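PDB 5U22: N2152 from Neocallimastix frontalis, which probably hydrolyses glycosidic bonds of rare arabinosyl substrates as a family 39 glycoside hydrolase with a TIM barrel and a beta sandwich. Local coordinates for residues Leu25-Asn30 against Val317-Pro322; Asp311-Met316 against Ser334-Ala339; Ser367-Lys372 against Tyr396-Gly401. All coordinates share one frame; numbering follows the deposited sequence.

Contact 1 of 3, residues Leu25-Asn30 against Val317-Pro322; sequences LTVDCN and VSVSPP
Val-27 holds CG1 anti to its backbone N (chi1 173°), while Val-317 has CG1 anti to its carbonyl carbon (chi1 -64°) and CG2 between the backbone N and that carbon. These torsions bring Val-27 CG1 to 3.9 Å from Val-317 CG2, with the two side chains at about a right angle. The contact is an antiparallel strand pair of the beta-sandwich domain. Strand 23-28 comes before the TIM barrel in the chain and strand 315-320 comes after it. The two short segments run at 161° to each other.

Thr-26 and Ser-320 form a hydrogen-bonded pair. Thr-26 N gives to Ser-320 O at 2.9 Å, and Ser-320 N returns to Thr-26 O at 2.7 Å. Val-27 and Val-319 form the next, non-hydrogen-bonded pair. Their CG2 methyls meet at 4.1 Å on the apolar face of the sheet, where Ala-333 of strand 330-336 touches both side chains. Thr-26 and Ser-320 point to the other face. There Asn-357 holds Thr-26 OG1.

At the Pro-322 end, Leu-25 CD2 lies against Pro-321 CB at 3.9 Å, and Leu-25 CG reaches the CD of Pro-322. At the Cys-29 end the chain turns a corner, and Val-317 packs against the backbone carbonyls leading into it. CB of Val-317 lies 3.5 Å from Asp-28 O, and its CG1 lies 3.6 Å from Cys-29 O. With an alanine here both methyls go, which would probably leave Val-27 CG1 without its neighbour CG2 and Cys-29 O without the packing of CG1. Asp-28 closes an Asx turn at the same corner. Its OD1 also bonds Asn-360 ND2, and it takes the backbone N of Asn-30 at 2.9 Å from above the carboxylate plane.

Contact 2 of 3, residues Asp311-Met316 against Ser334-Ala339; sequences DMTGDM and SVDASA
Thr-313 OG1 donates to Asp-336 OD2 in a short hydrogen bond of 2.5 Å. Asp-336 OD2 accepts with its anti lone pair, the one facing away from OD1. The torsion of Thr-313 (chi1 54°) places OG1 between its backbone N and carbonyl carbon, turned toward the aspartate. Ser-334 is the other side chain at the centre. Water 1 links its OG, at 2.6 Å, to Thr-313 O, to which the water donates at 2.7 Å. The CG of Met-312 packs on Ser-334 OG at 3.6 Å, and the SD of Met-316 lies 3.9 Å from Ser-334 CB.

Between these side chains the backbones pair. Asp-315 N gives to Val-335 O at 2.9 Å, and Val-335 N gives to Asp-315 O at 2.8 Å, in the carbonyl plane. Gly-314 passes just beside this ladder with a positive phi of 85°. A CB there would clash with Val-335 O and with the CA of Asp-336.

Further out, each partner of the short bond is held again. Tyr-341 OH bonds Thr-313 OG1. The second carboxylate oxygen of Asp-336, OD1, accepts from Ser-338 N nearly end-on and from Ala-339 N, at 2.9 Å, well above the carboxylate plane. These two bonds tie the carboxylate to the turn leading to strand 341-347 and probably limit its rotation. This is the open end of the beta hairpin of strands 315-320 and 330-336, where an Asx turn and Asx motif at Asp-336 start the connection to strand 341-347.

Contact 3 of 3, residues Ser367-Lys372 against Tyr396-Gly401; sequences SSAHVK and YSISNG
Ala-369 O accepts the backbone N of Tyr-396 at 2.7 Å, the shortest polar bond of the contact, and the donor comes nearly end-on to the carbonyl. The return bond, Ala-369 N to Tyr-396 O, is 2.9 Å long, nearly straight and in the carbonyl plane. Together they make a hydrogen-bonded antiparallel pair. Ser-368 and Ser-397 form the next pair, with no such bonds, and point to the opposite face. Beyond it Ile-398 N reaches Ser-367 O at 2.9 Å. That bond is straight at the hydrogen (176°), yet the donor sits 51° above the carbonyl plane as the chain leaves the strand.

The strands are 368-376 and 389-397, consecutive in the chain and part of the beta sandwich. Strand 415-422 flanks 368-376 on its other side.

On the face of Ala-369 and Tyr-396 the contact is apolar. Val-371 CG2 packs closely on Tyr-396 CD1, 3.4 Å away, and its CB lies near CD1 and CE1 of the same ring, the two side chains crossing at about a right angle. Ile-403 of strand 403-408 touches Val-371, Tyr-396 and Ile-398. In Ile-398, CG1 lies anti to the carbonyl carbon and the chain is extended beyond it (chi2 171°), which puts CD1 3.7 Å from Ala-369 CB. Leu-361 and Leu-365 also touch the Ile-398 side chain.

In the fold
All three contacts lie in the beta-sandwich domain. Contacts 1 and 2 share strand 315-320, which pairs with 23-28 in contact 1 and with 330-336 in contact 2. Their centres are 15 Å apart, and they touch where Val-335 CG2 meets Val-317 CG1 at 3.9 Å and Cys-29 CB at 4.0 Å. Contact 3 stands apart. Its centre is about 17 Å from that of contact 1 and 18 Å from that of contact 2. The nearest atoms of contact 3 are about 6 Å from those of contact 1 and about 10 Å from those of contact 2. Strands 341-347 and 415-422 link it to contact 2. The active site probably lies in the TIM barrel, as in other family 39 enzymes.

Contact 1 of 3, residues Leu25-Asn30 against Val317-Pro322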
loop_
_atom_site.group_PDB
_atom_site.type_symbol
_atom_site.label_atom_id
_atom_site.label_comp_id
_atom_site.label_asym_id
_atom_site.label_seq_id
_atom_site.Cartn_x
_atom_site.Cartn_y
_atom_site.Cartn_z
ATOM N N LEU A 25 17.014 15.351 0.808
ATOM C CA LEU A 25 15.916 14.986 -0.076
ATOM C C LEU A 25 15.554 16.202 -0.913
ATOM O O LEU A 25 15.418 17.309 -0.379
ATOM C CB LEU A 25 14.692 14.519 0.715
ATOM C CG LEU A 25 14.918 13.326 1.641
ATOM C CD1 LEU A 25 14.677 13.739 3.075
ATOM C CD2 LEU A 25 13.994 12.180 1.253
ATOM N N THR A 26 15.399 16.004 -2.218
ATOM C CA THR A 26 15.120 17.108 -3.126
ATOM C C THR A 26 13.781 16.874 -3.809
ATOM O O THR A 26 13.566 15.831 -4.436
ATOM C CB THR A 26 16.245 17.275 -4.143
ATOM O OG1 THR A 26 17.453 17.546 -3.428
ATOM C CG2 THR A 26 15.943 18.451 -5.087
ATOM N N VAL A 27 12.886 17.844 -3.661
ATOM C CA VAL A 27 11.549 17.825 -4.238
ATOM C C VAL A 27 11.579 18.747 -5.447
ATOM O O VAL A 27 11.951 19.917 -5.323
ATOM C CB VAL A 27 10.505 18.299 -3.214
ATOM C CG1 VAL A 27 9.128 18.444 -3.853
ATOM C CG2 VAL A 27 10.463 17.361 -2.013
ATOM N N ASP A 28 11.215 18.228 -6.618
ATOM C CA ASP A 28 11.108 19.047 -7.824
ATOM C C ASP A 28 9.626 19.265 -8.106
ATOM O O ASP A 28 8.960 18.395 -8.671
ATOM C CB ASP A 28 11.803 18.394 -9.020
ATOM C CG ASP A 28 11.805 19.294 -10.251
ATOM O OD1 ASP A 28 11.012 20.267 -10.301
ATOM O OD2 ASP A 28 12.598 19.031 -11.172
ATOM N N CYS A 29 9.125 20.455 -7.769
ATOM C CA CYS A 29 7.696 20.700 -7.909
ATOM C C CYS A 29 7.226 20.725 -9.358
ATOM O O CYS A 29 6.014 20.660 -9.585
ATOM C CB CYS A 29 7.325 22.011 -7.215
ATOM S SG CYS A 29 7.767 22.020 -5.457
ATOM N N ASN A 30 8.134 20.802 -10.333
ATOM C CA ASN A 30 7.747 20.741 -11.738
ATOM C C ASN A 30 7.683 19.326 -12.287
ATOM O O ASN A 30 7.149 19.126 -13.380
ATOM C CB ASN A 30 8.719 21.547 -12.603
ATOM C CG ASN A 30 8.313 22.994 -12.722
ATOM O OD1 ASN A 30 7.222 23.378 -12.301
ATOM N ND2 ASN A 30 9.190 23.810 -13.299
ATOM N N VAL A 317 4.756 14.700 -7.059
ATOM C CA VAL A 317 5.935 15.187 -7.760
ATOM C C VAL A 317 7.164 14.435 -7.272
ATOM O O VAL A 317 7.165 13.807 -6.210
ATOM C CB VAL A 317 6.136 16.703 -7.585
ATOM C CG1 VAL A 317 4.978 17.456 -8.206
ATOM C CG2 VAL A 317 6.250 17.070 -6.107
ATOM N N SER A 318 8.236 14.541 -8.056
ATOM C CA SER A 318 9.412 13.712 -7.834
ATOM C C SER A 318 10.164 14.117 -6.576
ATOM O O SER A 318 10.353 15.302 -6.282
ATOM C CB SER A 318 10.340 13.780 -9.042
ATOM O OG SER A 318 9.753 13.099 -10.148
ATOM N N VAL A 319 10.583 13.109 -5.826
ATOM C CA VAL A 319 11.420 13.268 -4.648
ATOM C C VAL A 319 12.705 12.511 -4.918
ATOM O O VAL A 319 12.661 11.328 -5.281
ATOM C CB VAL A 319 10.738 12.714 -3.380
ATOM C CG1 VAL A 319 11.715 12.745 -2.200
ATOM C CG2 VAL A 319 9.463 13.503 -3.056
ATOM N N SER A 320 13.842 13.177 -4.738
ATOM C CA SER A 320 15.116 12.492 -4.896
ATOM C C SER A 320 15.713 12.254 -3.519
ATOM O O SER A 320 16.095 13.225 -2.839
ATOM C CB SER A 320 16.073 13.300 -5.767
ATOM O OG SER A 320 17.357 12.694 -5.786
ATOM N N PRO A 321 15.809 11.010 -3.066
ATOM C CA PRO A 321 16.237 10.739 -1.694
ATOM C C PRO A 321 17.698 10.327 -1.659
ATOM O O PRO A 321 18.350 10.242 -2.709
ATOM C CB PRO A 321 15.324 9.576 -1.293
ATOM C CG PRO A 321 15.233 8.784 -2.575
ATOM C CD PRO A 321 15.302 9.790 -3.721
ATOM N N PRO A 322 18.259 10.070 -0.473
ATOM C CA PRO A 322 19.677 9.647 -0.431
ATOM C C PRO A 322 19.977 8.413 -1.269
ATOM O O PRO A 322 20.963 8.412 -2.023
ATOM C CB PRO A 322 19.910 9.418 1.066
ATOM C CG PRO A 322 19.016 10.428 1.718
ATOM C CD PRO A 322 17.756 10.405 0.875
#

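Contact 2 of 3, residues Asp311-Met316 against Ser334-Ala339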
loop_
_atom_site.group_PDB
_atom_site.type_symbol
_atom_site.label_atom_id
_atom_site.label_comp_id
_atom_site.label_asym_id
_atom_site.label_seq_id
_atom_site.Cartn_x
_atom_site.Cartn_y
_atom_site.Cartn_z
ATOM N N ASP A 311 -4.529 13.078 3.015
ATOM C CA ASP A 311 -4.935 14.461 2.769
ATOM C C ASP A 311 -4.334 15.035 1.500
ATOM O O ASP A 311 -4.767 16.109 1.064
ATOM C CB ASP A 311 -4.525 15.385 3.927
ATOM C CG ASP A 311 -5.337 15.161 5.186
ATOM O OD1 ASP A 311 -6.372 14.466 5.122
ATOM O OD2 ASP A 311 -4.940 15.715 6.242
ATOM N N MET A 312 -3.322 14.382 0.927
ATOM C CA MET A 312 -2.643 14.957 -0.222
ATOM C C MET A 312 -3.595 15.051 -1.404
ATOM O O MET A 312 -4.355 14.118 -1.683
ATOM C CB MET A 312 -1.416 14.123 -0.589
ATOM C CG MET A 312 -0.289 14.223 0.438
ATOM S SD MET A 312 1.133 13.207 -0.036
ATOM C CE MET A 312 2.476 14.348 0.271
ATOM N N THR A 313 -3.565 16.201 -2.079
ATOM C CA THR A 313 -4.377 16.484 -3.257
ATOM C C THR A 313 -3.476 17.070 -4.339
ATOM O O THR A 313 -2.320 17.423 -4.086
ATOM C CB THR A 313 -5.536 17.443 -2.926
ATOM O OG1 THR A 313 -5.028 18.628 -2.299
ATOM C CG2 THR A 313 -6.542 16.790 -1.981
ATOM N N GLY A 314 -4.004 17.168 -5.561
ATOM C CA GLY A 314 -3.217 17.688 -6.674
ATOM C C GLY A 314 -2.362 16.626 -7.341
ATOM O O GLY A 314 -2.837 15.513 -7.591
ATOM N N ASP A 315 -1.109 16.951 -7.636
ATOM C CA ASP A 315 -0.199 16.043 -8.323
ATOM C C ASP A 315 0.894 15.576 -7.381
ATOM O O ASP A 315 1.420 16.366 -6.598
ATOM C CB ASP A 315 0.475 16.718 -9.517
ATOM C CG ASP A 315 -0.479 17.036 -10.618
ATOM O OD1 ASP A 315 -1.423 16.247 -10.827
ATOM O OD2 ASP A 315 -0.269 18.066 -11.284
ATOM N N MET A 316 1.266 14.304 -7.492
ATOM C CA MET A 316 2.491 13.838 -6.858
ATOM C C MET A 316 3.677 14.265 -7.713
ATOM O O MET A 316 3.608 14.230 -8.944
ATOM C CB MET A 316 2.472 12.312 -6.693
ATOM C CG MET A 316 1.213 11.775 -6.037
ATOM S SD MET A 316 0.929 12.491 -4.397
ATOM C CE MET A 316 2.415 11.917 -3.544
ATOM N N SER A 334 3.376 16.305 -2.805
ATOM C CA SER A 334 2.251 16.685 -3.648
ATOM C C SER A 334 2.213 18.201 -3.807
ATOM O O SER A 334 2.654 18.953 -2.931
ATOM C CB SER A 334 0.923 16.174 -3.068
ATOM O OG SER A 334 0.652 16.801 -1.828
ATOM N N VAL A 335 1.707 18.645 -4.954
ATOM C CA VAL A 335 1.497 20.064 -5.227
ATOM C C VAL A 335 0.065 20.236 -5.695
ATOM O O VAL A 335 -0.386 19.504 -6.581
ATOM C CB VAL A 335 2.465 20.610 -6.293
ATOM C CG1 VAL A 335 2.141 22.080 -6.578
ATOM C CG2 VAL A 335 3.906 20.443 -5.864
ATOM N N ASP A 336 -0.640 21.209 -5.116
ATOM C CA ASP A 336 -2.035 21.482 -5.450
ATOM C C ASP A 336 -2.180 22.971 -5.748
ATOM O O ASP A 336 -2.113 23.794 -4.831
ATOM C CB ASP A 336 -2.950 21.065 -4.299
ATOM C CG ASP A 336 -4.431 21.186 -4.641
ATOM O OD1 ASP A 336 -4.818 22.054 -5.449
ATOM O OD2 ASP A 336 -5.224 20.406 -4.079
ATOM N N ALA A 337 -2.405 23.315 -7.021
ATOM C CA ALA A 337 -2.531 24.718 -7.406
ATOM C C ALA A 337 -3.876 25.335 -7.037
ATOM O O ALA A 337 -3.983 26.566 -7.014
ATOM C CB ALA A 337 -2.309 24.882 -8.914
ATOM N N SER A 338 -4.903 24.525 -6.762
ATOM C CA SER A 338 -6.189 25.082 -6.364
ATOM C C SER A 338 -6.255 25.329 -4.864
ATOM O O SER A 338 -6.755 26.370 -4.432
ATOM C CB SER A 338 -7.340 24.171 -6.796
ATOM O OG SER A 338 -7.775 24.502 -8.100
ATOM N N ALA A 339 -5.770 24.386 -4.058
ATOM C CA ALA A 339 -5.694 24.607 -2.620
ATOM C C ALA A 339 -4.497 25.473 -2.252
ATOM O O ALA A 339 -4.445 26.007 -1.134
ATOM C CB ALA A 339 -5.624 23.258 -1.888
HETATM O O HOH W 1 -0.518 18.903 -2.675
#

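Contact 3 of 3, residues Ser367-Lys372 against Tyr396-Gly401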
loop_
_atom_site.group_PDB
_atom_site.type_symbol
_atom_site.label_atom_id
_atom_site.label_comp_id
_atom_site.label_asym_id
_atom_site.label_seq_id
_atom_site.Cartn_x
_atom_site.Cartn_y
_atom_site.Cartn_z
ATOM N N SER A 367 7.140 35.321 -3.750
ATOM C CA SER A 367 8.510 35.368 -3.258
ATOM C C SER A 367 8.619 34.935 -1.809
ATOM O O SER A 367 9.715 34.985 -1.236
ATOM C CB SER A 367 9.081 36.780 -3.415
ATOM O OG SER A 367 8.435 37.655 -2.517
ATOM N N SER A 368 7.516 34.500 -1.209
ATOM C CA SER A 368 7.466 34.236 0.220
ATOM C C SER A 368 6.579 33.031 0.463
ATOM O O SER A 368 5.399 33.053 0.104
ATOM C CB SER A 368 6.924 35.450 0.972
ATOM O OG SER A 368 7.105 35.275 2.359
ATOM N N ALA A 369 7.136 31.997 1.086
ATOM C CA ALA A 369 6.389 30.792 1.402
ATOM C C ALA A 369 6.271 30.630 2.909
ATOM O O ALA A 369 7.247 30.806 3.643
ATOM C CB ALA A 369 7.058 29.557 0.799
ATOM N N HIS A 370 5.079 30.278 3.371
ATOM C CA HIS A 370 4.898 29.926 4.772
ATOM C C HIS A 370 5.159 28.432 4.947
ATOM O O HIS A 370 4.513 27.607 4.292
ATOM C CB HIS A 370 3.497 30.286 5.246
ATOM C CG HIS A 370 3.319 30.095 6.713
ATOM N ND1 HIS A 370 3.917 30.919 7.644
ATOM C CD2 HIS A 370 2.662 29.143 7.414
ATOM C CE1 HIS A 370 3.614 30.497 8.857
ATOM N NE2 HIS A 370 2.844 29.428 8.746
ATOM N N VAL A 371 6.103 28.084 5.821
ATOM C CA VAL A 371 6.563 26.704 5.976
ATOM C C VAL A 371 6.247 26.231 7.387
ATOM O O VAL A 371 6.744 26.799 8.365
ATOM C CB VAL A 371 8.065 26.571 5.682
ATOM C CG1 VAL A 371 8.527 25.132 5.885
ATOM C CG2 VAL A 371 8.346 27.044 4.259
ATOM N N LYS A 372 5.424 25.196 7.496
ATOM C CA LYS A 372 5.165 24.547 8.769
ATOM C C LYS A 372 5.779 23.156 8.730
ATOM O O LYS A 372 5.493 22.374 7.818
ATOM C CB LYS A 372 3.667 24.469 9.048
ATOM C CG LYS A 372 3.311 23.718 10.323
ATOM C CD LYS A 372 1.806 23.753 10.523
ATOM C CE LYS A 372 1.381 23.185 11.871
ATOM N NZ LYS A 372 -0.116 23.188 12.000
ATOM N N TYR A 396 9.709 31.597 4.529
ATOM C CA TYR A 396 10.967 31.463 3.808
ATOM C C TYR A 396 10.922 32.343 2.570
ATOM O O TYR A 396 9.941 32.307 1.818
ATOM C CB TYR A 396 11.211 30.016 3.376
ATOM C CG TYR A 396 11.735 29.091 4.453
ATOM C CD1 TYR A 396 10.950 28.743 5.544
ATOM C CD2 TYR A 396 13.012 28.545 4.360
ATOM C CE1 TYR A 396 11.425 27.890 6.520
ATOM C CE2 TYR A 396 13.497 27.687 5.334
ATOM C CZ TYR A 396 12.701 27.359 6.405
ATOM O OH TYR A 396 13.184 26.509 7.375
ATOM N N SER A 397 11.989 33.107 2.342
ATOM C CA SER A 397 12.121 33.868 1.109
ATOM C C SER A 397 12.513 32.929 -0.028
ATOM O O SER A 397 13.431 32.111 0.115
ATOM C CB SER A 397 13.162 34.975 1.289
ATOM O OG SER A 397 13.435 35.645 0.069
ATOM N N ILE A 398 11.812 33.035 -1.154
ATOM C CA ILE A 398 12.043 32.169 -2.306
ATOM C C ILE A 398 12.947 32.898 -3.288
ATOM O O ILE A 398 12.638 34.016 -3.709
ATOM C CB ILE A 398 10.718 31.766 -2.976
ATOM C CG1 ILE A 398 9.858 30.961 -2.002
ATOM C CG2 ILE A 398 10.978 30.951 -4.244
ATOM C CD1 ILE A 398 8.436 30.692 -2.480
ATOM N N SER A 399 14.060 32.263 -3.648
ATOM C CA SER A 399 14.995 32.786 -4.637
ATOM C C SER A 399 15.133 31.760 -5.750
ATOM O O SER A 399 15.567 30.628 -5.500
ATOM C CB SER A 399 16.360 33.084 -4.009
ATOM N N ASN A 400 14.781 32.162 -6.974
ATOM C CA ASN A 400 14.891 31.300 -8.148
ATOM C C ASN A 400 14.142 29.994 -7.935
ATOM O O ASN A 400 14.633 28.913 -8.274
ATOM C CB ASN A 400 16.348 31.028 -8.509
ATOM C CG ASN A 400 17.061 32.266 -8.973
ATOM O OD1 ASN A 400 16.593 32.963 -9.872
ATOM N ND2 ASN A 400 18.195 32.564 -8.347
ATOM N N GLY A 401 12.954 30.104 -7.344
ATOM C CA GLY A 401 12.079 28.973 -7.111
ATOM C C GLY A 401 12.569 27.953 -6.110
ATOM O O GLY A 401 12.035 26.846 -6.078
#